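Local atomic coordinates of cycloalternan-forming enzyme (Listeria monocytogenes serovar 1/2a, PDB entry 5F7U), a protein that belongs to glycoside hydrolase family 31, a multidomain protein built round a TIM barrel with accessory beta-rich domains and a carbohydrate-binding module of family 6. Residues A[920-925]-A[929-934]; A[852-857]-A[863-868]; A[804-809]-A[875-880]; A[810-815]-A[827-832]; A[894-897]-A[901-904]. The protein carries 1 engineered substitution. All blocks are in the same frame, centred on the assembly; numbering follows the deposited sequence.

Contact 1 of 5, residues A[920-925]-A[929-934]; sequences VKAAAK and QAIVLN
Val920 and Ile931 meet inside a beta sandwich, a clear case of the rule that two facing sheets are joined by side chains and not by backbone bonds. Strand 917-922 belongs to the mixed sheet and strand 929-934 to the antiparallel one, with a short turn carrying the chain between them. The axes of the two short segments stay 9.6 Å apart, about the spacing of packed sheets, and run almost antiparallel at 161°. Val920 and Ile931 pass one another with their side chains heading opposite ways, and CG1 of Val920 touches CG2 of Ile931 at 3.8 Å. The second methyl of Val920, CG2, comes within 4.2 Å of Leu933 CD1, so the two branches of one valine serve two residues of the facing strand. Ala922 CB lies 4.3 Å from Ile931 CD1, and Val886 and Met876 continue the apolar layer around Val920 and Ile931.

Gln929 has the largest area buried by the contact and closes the end next to the turn. Its side chain stays extended beyond CG (chi2 -177°), which places the amide carbon next to Ala923 and Lys925. There the aliphatic part of Lys925 lies roughly perpendicular to the glutamine, with CD of Lys925 3.7 Å from CD of Gln929.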
# COMPACT_ATOMS: atom_id res chain seq x y z
N VAL A 920 -7.30 27.53 -21.50
CA VAL A 920 -8.62 27.82 -22.11
C VAL A 920 -9.68 27.89 -21.01
O VAL A 920 -9.91 26.90 -20.31
CB VAL A 920 -9.04 26.77 -23.18
CG1 VAL A 920 -10.39 27.13 -23.79
CG2 VAL A 920 -7.99 26.66 -24.28
N LYS A 921 -10.30 29.06 -20.84
CA LYS A 921 -11.36 29.23 -19.86
C LYS A 921 -12.72 29.07 -20.52
O LYS A 921 -13.02 29.76 -21.50
CB LYS A 921 -11.27 30.61 -19.20
CG LYS A 921 -12.29 30.84 -18.09
CD LYS A 921 -12.09 32.21 -17.46
CE LYS A 921 -10.91 32.25 -16.50
NZ LYS A 921 -10.86 33.53 -15.74
N ALA A 922 -13.51 28.14 -19.98
CA ALA A 922 -14.91 27.94 -20.39
C ALA A 922 -15.80 28.29 -19.21
O ALA A 922 -15.50 27.95 -18.08
CB ALA A 922 -15.15 26.49 -20.81
N ALA A 923 -16.89 29.00 -19.49
CA ALA A 923 -17.86 29.36 -18.47
C ALA A 923 -18.60 28.11 -17.96
O ALA A 923 -18.66 27.10 -18.67
CB ALA A 923 -18.85 30.38 -19.02
N ALA A 924 -19.14 28.17 -16.75
CA ALA A 924 -20.02 27.11 -16.25
C ALA A 924 -21.29 27.08 -17.08
O ALA A 924 -21.93 28.12 -17.27
CB ALA A 924 -20.35 27.33 -14.77
N LYS A 925 -21.64 25.91 -17.60
CA LYS A 925 -22.86 25.73 -18.40
C LYS A 925 -23.48 24.38 -18.09
O LYS A 925 -22.76 23.40 -17.86
CB LYS A 925 -22.57 25.80 -19.91
CG LYS A 925 -22.29 27.20 -20.42
CD LYS A 925 -22.46 27.32 -21.91
CE LYS A 925 -22.31 28.78 -22.31
NZ LYS A 925 -23.18 29.09 -23.48
N GLN A 929 -19.85 21.32 -23.87
CA GLN A 929 -19.17 22.38 -24.62
C GLN A 929 -18.03 21.78 -25.42
O GLN A 929 -17.24 21.02 -24.89
CB GLN A 929 -18.66 23.49 -23.71
CG GLN A 929 -19.78 24.29 -23.04
CD GLN A 929 -19.24 25.42 -22.19
OE1 GLN A 929 -18.97 25.24 -21.00
NE2 GLN A 929 -19.07 26.58 -22.80
N ALA A 930 -17.96 22.15 -26.70
CA ALA A 930 -16.94 21.63 -27.60
C ALA A 930 -15.81 22.64 -27.78
O ALA A 930 -16.00 23.67 -28.44
CB ALA A 930 -17.58 21.25 -28.94
N ILE A 931 -14.65 22.36 -27.20
CA ILE A 931 -13.50 23.27 -27.23
C ILE A 931 -12.56 22.78 -28.33
O ILE A 931 -12.24 21.59 -28.38
CB ILE A 931 -12.74 23.31 -25.87
CG1 ILE A 931 -13.66 23.83 -24.74
CG2 ILE A 931 -11.46 24.14 -25.96
CD1 ILE A 931 -13.11 23.60 -23.34
N VAL A 932 -12.15 23.67 -29.22
CA VAL A 932 -11.17 23.31 -30.26
C VAL A 932 -10.01 24.30 -30.23
O VAL A 932 -10.22 25.52 -30.28
CB VAL A 932 -11.79 23.24 -31.67
CG1 VAL A 932 -10.75 22.83 -32.69
CG2 VAL A 932 -12.96 22.26 -31.71
N LEU A 933 -8.79 23.76 -30.14
CA LEU A 933 -7.57 24.55 -30.30
C LEU A 933 -7.09 24.38 -31.73
O LEU A 933 -6.85 23.24 -32.18
CB LEU A 933 -6.47 24.08 -29.32
CG LEU A 933 -6.58 24.39 -27.83
CD1 LEU A 933 -7.75 23.67 -27.16
CD2 LEU A 933 -5.29 23.93 -27.15
N ASN A 934 -6.97 25.49 -32.45
CA ASN A 934 -6.52 25.47 -33.86
C ASN A 934 -5.10 25.94 -34.03
O ASN A 934 -4.62 26.79 -33.28
CB ASN A 934 -7.42 26.35 -34.72
CG ASN A 934 -8.85 25.87 -34.75
OD1 ASN A 934 -9.77 26.57 -34.27
ND2 ASN A 934 -9.07 24.68 -35.29

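Contact 2 of 5, residues A[852-857]-A[863-868]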
# COMPACT_ATOMS: atom_id res chain seq x y z
N ILE A 852 -14.78 13.68 -19.36
CA ILE A 852 -14.02 14.59 -20.23
C ILE A 852 -13.33 13.74 -21.27
O ILE A 852 -12.77 12.68 -20.95
CB ILE A 852 -12.87 15.33 -19.48
CG1 ILE A 852 -13.16 15.58 -17.99
CG2 ILE A 852 -12.41 16.58 -20.25
CD1 ILE A 852 -14.13 16.69 -17.69
N SER A 853 -13.36 14.18 -22.53
CA SER A 853 -12.59 13.48 -23.55
C SER A 853 -11.80 14.45 -24.41
O SER A 853 -12.23 15.59 -24.63
CB SER A 853 -13.48 12.57 -24.41
OG SER A 853 -14.38 13.33 -25.19
N VAL A 854 -10.64 13.99 -24.84
CA VAL A 854 -9.69 14.81 -25.61
C VAL A 854 -9.39 14.04 -26.88
O VAL A 854 -9.17 12.84 -26.83
CB VAL A 854 -8.38 15.12 -24.83
CG1 VAL A 854 -7.36 15.85 -25.70
CG2 VAL A 854 -8.69 15.92 -23.56
N SER A 855 -9.43 14.74 -28.01
CA SER A 855 -9.04 14.17 -29.29
C SER A 855 -7.90 14.97 -29.90
O SER A 855 -8.10 16.06 -30.47
CB SER A 855 -10.24 14.07 -30.24
OG SER A 855 -9.84 13.41 -31.45
N GLU A 856 -6.71 14.40 -29.78
CA GLU A 856 -5.50 14.99 -30.31
C GLU A 856 -5.43 14.74 -31.81
O GLU A 856 -5.56 13.60 -32.26
CB GLU A 856 -4.28 14.41 -29.58
CG GLU A 856 -2.93 14.85 -30.13
CD GLU A 856 -2.44 13.93 -31.23
OE1 GLU A 856 -2.26 12.72 -30.95
OE2 GLU A 856 -2.22 14.42 -32.36
N ASP A 857 -5.26 15.82 -32.56
CA ASP A 857 -5.19 15.76 -34.03
C ASP A 857 -4.12 16.73 -34.53
O ASP A 857 -4.37 17.55 -35.43
CB ASP A 857 -6.58 16.06 -34.64
CG ASP A 857 -6.67 15.76 -36.14
OD1 ASP A 857 -5.77 15.11 -36.72
OD2 ASP A 857 -7.66 16.20 -36.78
N VAL A 863 -6.48 20.21 -31.49
CA VAL A 863 -6.78 19.41 -30.31
C VAL A 863 -8.20 19.79 -29.95
O VAL A 863 -8.53 20.97 -29.86
CB VAL A 863 -5.81 19.69 -29.13
CG1 VAL A 863 -6.26 18.96 -27.86
CG2 VAL A 863 -4.40 19.22 -29.46
N SER A 864 -9.05 18.78 -29.76
CA SER A 864 -10.43 19.03 -29.37
C SER A 864 -10.68 18.51 -27.97
O SER A 864 -10.19 17.43 -27.61
CB SER A 864 -11.39 18.40 -30.37
OG SER A 864 -11.11 18.89 -31.68
N VAL A 865 -11.39 19.29 -27.17
CA VAL A 865 -11.77 18.87 -25.82
C VAL A 865 -13.29 18.90 -25.71
O VAL A 865 -13.92 19.93 -26.01
CB VAL A 865 -11.13 19.76 -24.73
CG1 VAL A 865 -11.53 19.27 -23.33
CG2 VAL A 865 -9.61 19.76 -24.86
N ASP A 866 -13.86 17.77 -25.32
CA ASP A 866 -15.29 17.65 -25.12
C ASP A 866 -15.54 17.76 -23.63
O ASP A 866 -15.26 16.82 -22.86
CB ASP A 866 -15.81 16.33 -25.69
CG ASP A 866 -15.82 16.31 -27.22
OD1 ASP A 866 -15.62 17.38 -27.89
OD2 ASP A 866 -16.06 15.21 -27.77
N LEU A 867 -16.03 18.92 -23.23
CA LEU A 867 -16.28 19.21 -21.82
C LEU A 867 -17.76 18.94 -21.51
O LEU A 867 -18.64 19.40 -22.24
CB LEU A 867 -15.89 20.67 -21.54
CG LEU A 867 -15.84 21.26 -20.13
CD1 LEU A 867 -14.66 20.72 -19.34
CD2 LEU A 867 -15.76 22.77 -20.26
N PRO A 868 -18.05 18.16 -20.46
CA PRO A 868 -19.45 17.90 -20.14
C PRO A 868 -20.02 19.12 -19.41
O PRO A 868 -19.28 20.07 -19.16
CB PRO A 868 -19.37 16.69 -19.20
CG PRO A 868 -18.09 16.91 -18.46
CD PRO A 868 -17.15 17.54 -19.47
O HOH W 1 -9.13 17.45 -32.65
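Val854 and Val865 run alongside each other with their branches aligned, a textbook non-hydrogen-bonded pair of an antiparallel beta hairpin. Their CG2 methyls are 4.2 Å apart. Diagonally across, two residues before Val865, Val863 receives the other branch of Val854, and here the two side chains are inclined to each other, with 3.9 Å between Val854 CG1 and Val863 CG1. Ile852 lies alongside Val865 in the same apolar layer, but its CD1 leaves that direction and comes to 3.6 Å from Pro868 CD. A first torsion of -30°, well off a staggered value, accompanies this reach along the strand.

Two hydrogen-bonded pairs flank Val854 and Val865. Ser853 exchanges two bonds with Asp866, and the one from Asp866 N to Ser853 O is short, 2.8 Å, with its donor nearly on the line of the carbonyl. Ser855 and Ser864 form the second pair, in which Ser864 N approaches Ser855 O from 37° above the carbonyl plane. A water also donates to Ser855 O at 2.8 Å and is hydrogen-bonded to Ser864 OG, bridging backbone and hydroxyl on the polar face that carries the serines and Asp866.

The apolar face turns toward the other sheet of the sandwich, where Phe828 and Val830 of strand 825-830 receive Ile852 and Val854, and Met876 of strand 874-879 receives Val865. Within its own sheet the hairpin is flanked by strand 835-842 beside 848-857 and by strand 929-934 beside 862-867.

Contact 3 of 5, residues A[804-809]-A[875-880]; sequences MNMTDG and TMQVFS
Met804 and Gln877 meet over an intervening strand, the nearest CA atoms of the two segments, those of Met806 and Thr875, being 9.4 Å apart. Strands 801-806 and 874-879 are next-but-one neighbours in the mixed sheet of a beta sandwich, with strand 825-830 between them. At such a distance only long side chains can touch, and the contact illustrates how a methionine spans a strand on one face of a sheet. Met804 extends straight as far as SD and then bends, chi3 -63°, which brings CE up to the glutamine. The methionine chain is set nearly square to that of Gln877, and CE of Met804 rests 3.4 Å from OE1 of Gln877.

Gln877 is itself extended beyond CG, and its amide is engaged at both ends. OE1 accepts a hydrogen bond from Arg829 NE, and NE2 donates to the backbone O of Tyr810. These bonds fix the amide's rotation, so the Met804 methyl packs against a buried oxygen that already has a hydrogen-bond donor.

Still within strand 801-806, Asn805 OD1 takes the backbone N of Asp824, a residue that binds a magnesium ion, and thus ties this edge strand to the loop of that site. The strand ends at Met806, and the chain goes straight into a tight turn closed by a side chain. Thr807 forms an ST turn, its OG1 accepting from Gly809 N at 2.9 Å with an N-H...O angle of 147°.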
# COMPACT_ATOMS: atom_id res chain seq x y z
N MET A 804 -7.19 19.66 -11.45
CA MET A 804 -6.40 20.40 -10.48
C MET A 804 -7.21 21.56 -9.90
O MET A 804 -8.13 22.06 -10.54
CB MET A 804 -5.11 20.93 -11.10
CG MET A 804 -4.23 19.89 -11.77
SD MET A 804 -2.75 20.64 -12.46
CE MET A 804 -3.40 21.74 -13.69
N ASN A 805 -6.86 21.95 -8.69
CA ASN A 805 -7.45 23.12 -8.04
C ASN A 805 -6.34 24.15 -7.92
O ASN A 805 -5.44 23.98 -7.12
CB ASN A 805 -8.01 22.74 -6.66
CG ASN A 805 -8.73 23.89 -6.00
OD1 ASN A 805 -9.19 24.81 -6.68
ND2 ASN A 805 -8.84 23.85 -4.68
N MET A 806 -6.42 25.20 -8.75
CA MET A 806 -5.33 26.19 -8.88
C MET A 806 -5.74 27.57 -8.39
O MET A 806 -6.93 27.90 -8.36
CB MET A 806 -4.89 26.32 -10.35
CG MET A 806 -4.45 25.01 -11.00
SD MET A 806 -2.99 24.27 -10.27
CE MET A 806 -1.76 24.63 -11.51
N THR A 807 -4.74 28.38 -8.02
CA THR A 807 -4.97 29.81 -7.72
C THR A 807 -4.99 30.58 -9.05
O THR A 807 -4.76 30.00 -10.11
CB THR A 807 -3.84 30.40 -6.87
OG1 THR A 807 -2.64 30.46 -7.66
CG2 THR A 807 -3.60 29.58 -5.61
N ASP A 808 -5.23 31.89 -8.98
CA ASP A 808 -5.07 32.73 -10.17
C ASP A 808 -3.65 32.76 -10.74
O ASP A 808 -3.43 33.31 -11.83
CB ASP A 808 -5.53 34.17 -9.87
CG ASP A 808 -7.04 34.31 -9.85
OD1 ASP A 808 -7.76 33.33 -10.09
OD2 ASP A 808 -7.51 35.44 -9.60
N GLY A 809 -2.68 32.23 -10.00
CA GLY A 809 -1.31 32.12 -10.47
C GLY A 809 -1.11 30.96 -11.44
O GLY A 809 -0.19 30.97 -12.26
N THR A 875 -10.74 25.72 -16.45
CA THR A 875 -9.58 26.13 -17.23
C THR A 875 -8.85 24.88 -17.71
O THR A 875 -8.43 24.05 -16.90
CB THR A 875 -8.60 26.99 -16.40
OG1 THR A 875 -9.28 28.16 -15.90
CG2 THR A 875 -7.39 27.42 -17.24
N MET A 876 -8.72 24.73 -19.02
CA MET A 876 -7.84 23.69 -19.56
C MET A 876 -6.41 24.24 -19.59
O MET A 876 -6.20 25.40 -19.96
CB MET A 876 -8.23 23.29 -20.99
CG MET A 876 -9.68 22.88 -21.22
SD MET A 876 -10.27 21.51 -20.19
CE MET A 876 -9.20 20.18 -20.69
N GLN A 877 -5.44 23.40 -19.24
CA GLN A 877 -4.04 23.70 -19.56
C GLN A 877 -3.53 22.61 -20.48
O GLN A 877 -3.19 21.50 -20.05
CB GLN A 877 -3.15 23.77 -18.30
CG GLN A 877 -3.46 24.92 -17.35
CD GLN A 877 -2.49 24.99 -16.18
OE1 GLN A 877 -1.92 23.98 -15.76
NE2 GLN A 877 -2.31 26.20 -15.65
N VAL A 878 -3.47 22.93 -21.77
CA VAL A 878 -3.15 21.94 -22.80
C VAL A 878 -1.68 22.08 -23.21
O VAL A 878 -1.25 23.16 -23.65
CB VAL A 878 -4.06 22.10 -24.05
CG1 VAL A 878 -3.85 20.96 -25.03
CG2 VAL A 878 -5.52 22.20 -23.66
N PHE A 879 -0.94 20.97 -23.13
CA PHE A 879 0.48 20.93 -23.54
C PHE A 879 0.51 20.98 -25.07
O PHE A 879 0.04 20.04 -25.73
CB PHE A 879 1.12 19.65 -22.99
CG PHE A 879 2.63 19.60 -23.08
CD1 PHE A 879 3.44 20.60 -22.50
CD2 PHE A 879 3.26 18.50 -23.68
CE1 PHE A 879 4.84 20.50 -22.54
CE2 PHE A 879 4.65 18.41 -23.74
CZ PHE A 879 5.44 19.40 -23.16
N SER A 880 1.01 22.08 -25.63
CA SER A 880 1.02 22.27 -27.10
C SER A 880 1.76 23.54 -27.44
O SER A 880 2.08 24.33 -26.56
CB SER A 880 -0.41 22.40 -27.66
OG SER A 880 -0.97 23.69 -27.38

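Contact 4 of 5, residues A[810-815]-A[827-832]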
# COMPACT_ATOMS: atom_id res chain seq x y z
N TYR A 810 -1.97 29.94 -11.33
CA TYR A 810 -1.99 28.80 -12.26
C TYR A 810 -0.68 27.98 -12.35
O TYR A 810 -0.43 27.29 -13.34
CB TYR A 810 -2.45 29.26 -13.65
CG TYR A 810 -3.95 29.45 -13.77
CD1 TYR A 810 -4.81 28.34 -13.87
CD2 TYR A 810 -4.53 30.72 -13.78
CE1 TYR A 810 -6.18 28.49 -13.99
CE2 TYR A 810 -5.90 30.88 -13.91
CZ TYR A 810 -6.72 29.76 -14.01
OH TYR A 810 -8.09 29.93 -14.13
N GLN A 811 0.16 28.05 -11.31
CA GLN A 811 1.35 27.20 -11.25
C GLN A 811 1.18 26.15 -10.16
O GLN A 811 0.51 26.41 -9.16
CB GLN A 811 2.61 28.03 -10.96
CG GLN A 811 2.88 29.11 -12.03
CD GLN A 811 3.43 28.54 -13.34
OE1 GLN A 811 4.34 27.71 -13.32
NE2 GLN A 811 2.89 28.99 -14.49
N LEU A 812 1.80 24.99 -10.34
CA LEU A 812 1.84 23.98 -9.28
C LEU A 812 2.61 24.54 -8.09
O LEU A 812 3.57 25.27 -8.25
CB LEU A 812 2.50 22.70 -9.79
CG LEU A 812 1.68 21.91 -10.82
CD1 LEU A 812 2.56 20.82 -11.40
CD2 LEU A 812 0.41 21.34 -10.21
N GLY A 813 2.14 24.23 -6.88
CA GLY A 813 2.81 24.69 -5.67
C GLY A 813 2.34 26.03 -5.11
O GLY A 813 3.05 26.65 -4.33
N GLN A 814 1.14 26.46 -5.52
CA GLN A 814 0.54 27.69 -5.02
C GLN A 814 -0.67 27.36 -4.16
O GLN A 814 -1.53 26.57 -4.56
CB GLN A 814 0.18 28.63 -6.18
CG GLN A 814 1.41 28.99 -7.00
CD GLN A 814 1.11 29.88 -8.17
OE1 GLN A 814 0.12 29.70 -8.88
NE2 GLN A 814 1.99 30.85 -8.40
N ASN A 815 -0.72 27.98 -2.98
CA ASN A 815 -1.65 27.61 -1.90
C ASN A 815 -3.12 27.91 -2.22
O ASN A 815 -3.50 29.08 -2.36
CB ASN A 815 -1.23 28.35 -0.62
CG ASN A 815 -1.97 27.89 0.62
OD1 ASN A 815 -2.70 26.90 0.61
ND2 ASN A 815 -1.75 28.60 1.72
N THR A 827 -9.21 23.22 -12.87
CA THR A 827 -8.28 23.21 -14.00
C THR A 827 -8.05 21.78 -14.45
O THR A 827 -8.05 20.88 -13.62
CB THR A 827 -6.94 23.88 -13.61
OG1 THR A 827 -7.19 25.23 -13.18
CG2 THR A 827 -5.94 23.93 -14.77
N PHE A 828 -7.91 21.55 -15.76
CA PHE A 828 -7.55 20.22 -16.26
C PHE A 828 -6.29 20.34 -17.09
O PHE A 828 -6.30 21.00 -18.14
CB PHE A 828 -8.68 19.59 -17.09
CG PHE A 828 -9.93 19.33 -16.30
CD1 PHE A 828 -10.87 20.35 -16.13
CD2 PHE A 828 -10.16 18.08 -15.72
CE1 PHE A 828 -12.02 20.13 -15.37
CE2 PHE A 828 -11.33 17.85 -14.98
CZ PHE A 828 -12.24 18.89 -14.80
N ARG A 829 -5.22 19.71 -16.60
CA ARG A 829 -3.96 19.63 -17.32
C ARG A 829 -4.04 18.45 -18.29
O ARG A 829 -4.39 17.34 -17.89
CB ARG A 829 -2.82 19.44 -16.30
CG ARG A 829 -1.41 19.30 -16.87
CD ARG A 829 -0.86 20.59 -17.47
NE ARG A 829 -0.55 21.63 -16.49
CZ ARG A 829 0.57 21.68 -15.77
NH1 ARG A 829 0.76 22.72 -14.95
NH2 ARG A 829 1.49 20.72 -15.87
N VAL A 830 -3.72 18.71 -19.56
CA VAL A 830 -3.93 17.75 -20.65
C VAL A 830 -2.64 17.59 -21.44
O VAL A 830 -2.06 18.59 -21.87
CB VAL A 830 -5.07 18.23 -21.59
CG1 VAL A 830 -5.24 17.28 -22.78
CG2 VAL A 830 -6.40 18.33 -20.82
N TYR A 831 -2.22 16.33 -21.62
CA TYR A 831 -1.09 15.98 -22.47
C TYR A 831 -1.64 15.21 -23.66
O TYR A 831 -1.76 13.98 -23.60
CB TYR A 831 -0.03 15.18 -21.66
CG TYR A 831 0.53 16.01 -20.53
CD1 TYR A 831 1.60 16.89 -20.75
CD2 TYR A 831 -0.03 15.95 -19.26
CE1 TYR A 831 2.10 17.68 -19.73
CE2 TYR A 831 0.47 16.73 -18.22
CZ TYR A 831 1.53 17.60 -18.47
OH TYR A 831 2.03 18.38 -17.47
N PRO A 832 -2.02 15.93 -24.75
CA PRO A 832 -2.74 15.27 -25.84
C PRO A 832 -1.92 14.15 -26.49
O PRO A 832 -0.74 14.34 -26.81
CB PRO A 832 -3.00 16.39 -26.85
CG PRO A 832 -2.80 17.67 -26.11
CD PRO A 832 -1.78 17.36 -25.04
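The Tyr810 ring presents its edge to Thr827, whose OG1 lies near the ring plane, 3.5 Å from CE1. The side chains are inclined to each other, and chi1 of Tyr810, -79°, swings the ring toward the strand although the CB bond starts off alongside it. The ring of Tyr919 also meets Tyr810, with the planes at about 55°. A second flat group, the guanidinium of Arg829, has Tyr831 OH at its edge: the NH2 bond to that oxygen is 2.9 Å long, and the oxygen is 5° out of the guanidinium plane. Leu812 comes near the same group, its CG 4.3 Å from NH1 of Arg829.

The loop carrying Tyr810 and Leu812 is bonded within itself, Gln811 N giving a hydrogen bond of 2.9 Å to Gln814 OE1 from well above the amide plane. Asn700 pins it from outside, through Gly813 N and the carbonyl of Gln814.

Across the contact, carbon atoms of the loop pack against polar atoms of the strand that make their hydrogen bonds with other residues. Thr827 OG1 is bonded to the backbone O of Asn825 and Arg829 NE to Gln877 OE1, while Tyr810 OH pairs with Thr875 OG1. The bonds at NE and NH2 fix the guanidinium's rotation, and their neutral acceptors probably stabilise the cation without neutralising it. Leu812 and the CH edge of Tyr810 can therefore lie against these polar groups.

Contact 5 of 5, residues A[894-897]-A[901-904]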
# COMPACT_ATOMS: atom_id res chain seq x y z
N ALA A 894 -11.64 34.94 -26.86
CA ALA A 894 -10.66 36.02 -26.99
C ALA A 894 -9.31 35.64 -26.43
O ALA A 894 -9.21 35.11 -25.32
CB ALA A 894 -11.18 37.28 -26.31
N LYS A 895 -8.26 35.93 -27.20
CA LYS A 895 -6.90 35.80 -26.70
C LYS A 895 -6.64 36.81 -25.58
O LYS A 895 -6.87 38.02 -25.73
CB LYS A 895 -5.90 35.99 -27.84
CG LYS A 895 -4.45 35.84 -27.44
CD LYS A 895 -3.55 36.52 -28.46
CE LYS A 895 -2.09 36.20 -28.22
NZ LYS A 895 -1.73 34.91 -28.88
N ALA A 896 -6.18 36.30 -24.44
CA ALA A 896 -5.70 37.16 -23.36
C ALA A 896 -4.19 37.30 -23.47
O ALA A 896 -3.46 36.31 -23.53
CB ALA A 896 -6.11 36.60 -22.01
N ASP A 897 -3.73 38.55 -23.49
CA ASP A 897 -2.30 38.83 -23.63
C ASP A 897 -1.51 38.63 -22.33
O ASP A 897 -0.31 38.35 -22.38
CB ASP A 897 -2.05 40.24 -24.19
CG ASP A 897 -2.41 40.35 -25.66
OD1 ASP A 897 -2.22 39.36 -26.41
OD2 ASP A 897 -2.88 41.44 -26.08
N ALA A 901 -5.42 39.55 -17.61
CA ALA A 901 -6.54 39.64 -18.55
C ALA A 901 -7.30 38.32 -18.58
O ALA A 901 -8.54 38.30 -18.57
CB ALA A 901 -6.05 40.01 -19.94
N PHE A 902 -6.54 37.22 -18.60
CA PHE A 902 -7.11 35.88 -18.54
C PHE A 902 -7.97 35.66 -17.31
O PHE A 902 -9.07 35.10 -17.41
CB PHE A 902 -6.02 34.81 -18.60
CG PHE A 902 -6.56 33.41 -18.65
CD1 PHE A 902 -7.12 32.91 -19.83
CD2 PHE A 902 -6.56 32.60 -17.50
CE1 PHE A 902 -7.63 31.62 -19.88
CE2 PHE A 902 -7.10 31.32 -17.54
CZ PHE A 902 -7.63 30.83 -18.73
N ASN A 903 -7.46 36.09 -16.15
CA ASN A 903 -8.20 35.95 -14.90
C ASN A 903 -9.50 36.77 -14.89
O ASN A 903 -10.53 36.28 -14.42
CB ASN A 903 -7.28 36.28 -13.72
CG ASN A 903 -6.34 35.12 -13.39
OD1 ASN A 903 -6.74 33.97 -13.40
ND2 ASN A 903 -5.08 35.44 -13.09
N GLU A 904 -9.45 37.97 -15.46
CA GLU A 904 -10.62 38.86 -15.56
C GLU A 904 -11.69 38.40 -16.58
O GLU A 904 -12.88 38.65 -16.38
CB GLU A 904 -10.17 40.31 -15.81
CG GLU A 904 -9.60 40.96 -14.55
CD GLU A 904 -8.92 42.30 -14.78
OE1 GLU A 904 -7.71 42.32 -15.16
OE2 GLU A 904 -9.57 43.34 -14.55
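Ala901 meets Ala896 where a short helix folds back on the loop leading into it, a compact loop-helix connection in the crossover between the two sheets of a sandwich. Helix 899-904 stands between strand 891-892 of the antiparallel sheet and strand 908-912 of the mixed one. The principle is that small side chains let backbone and helix come close: the CA atoms of Ala896 and Phe902 are 5.2 Å apart. Ala901 supplies its methyl, CB to CB 4.0 Å from Ala896, and its backbone N is bonded to Thr898 OG1.

Phe902 follows and receives the same methyl at the base of its side chain. Ala896 CB is 3.5 Å from Phe902 N and 3.9 Å from Phe902 CB, close to the ring's plane and at its edge, so one methyl fills the angle between helix backbone and aromatic group. Having CG anti to the nitrogen (chi1 -176°) places the ring against strand 908-912, where it packs on Tyr910, and it takes part in a cation-pi interaction with Lys921. Ala896 is in turn fastened to that strand through backbone bonding with Tyr909.

Asn903 turns its CB bond away from the loop. Its amide serves another part of the fold, ND2 donating a hydrogen bond to the backbone O of Asp808.

How the contacts relate
From the N-terminal side, contact 3 opens first, at 804-809, and contact 4 follows at once with 810-815. Contact 4 closes at 827-832, on the middle strand that contact 3 bridges. Contact 2 opens and closes next as a hairpin in the antiparallel sheet, and contact 3 then closes at 875-880, with contacts 4 and 2 nested inside its loop. Contact 5 and contact 1 come afterwards, in series, and none of the five cross. Contacts 3 and 4 work within and beside the mixed sheet, whereas contact 1 joins it to the antiparallel one. Contact 5 packs helix 899-904 on the loop before it, between strands of the two sheets, and Lys921 NZ of contact 1 bonds to Phe902 O.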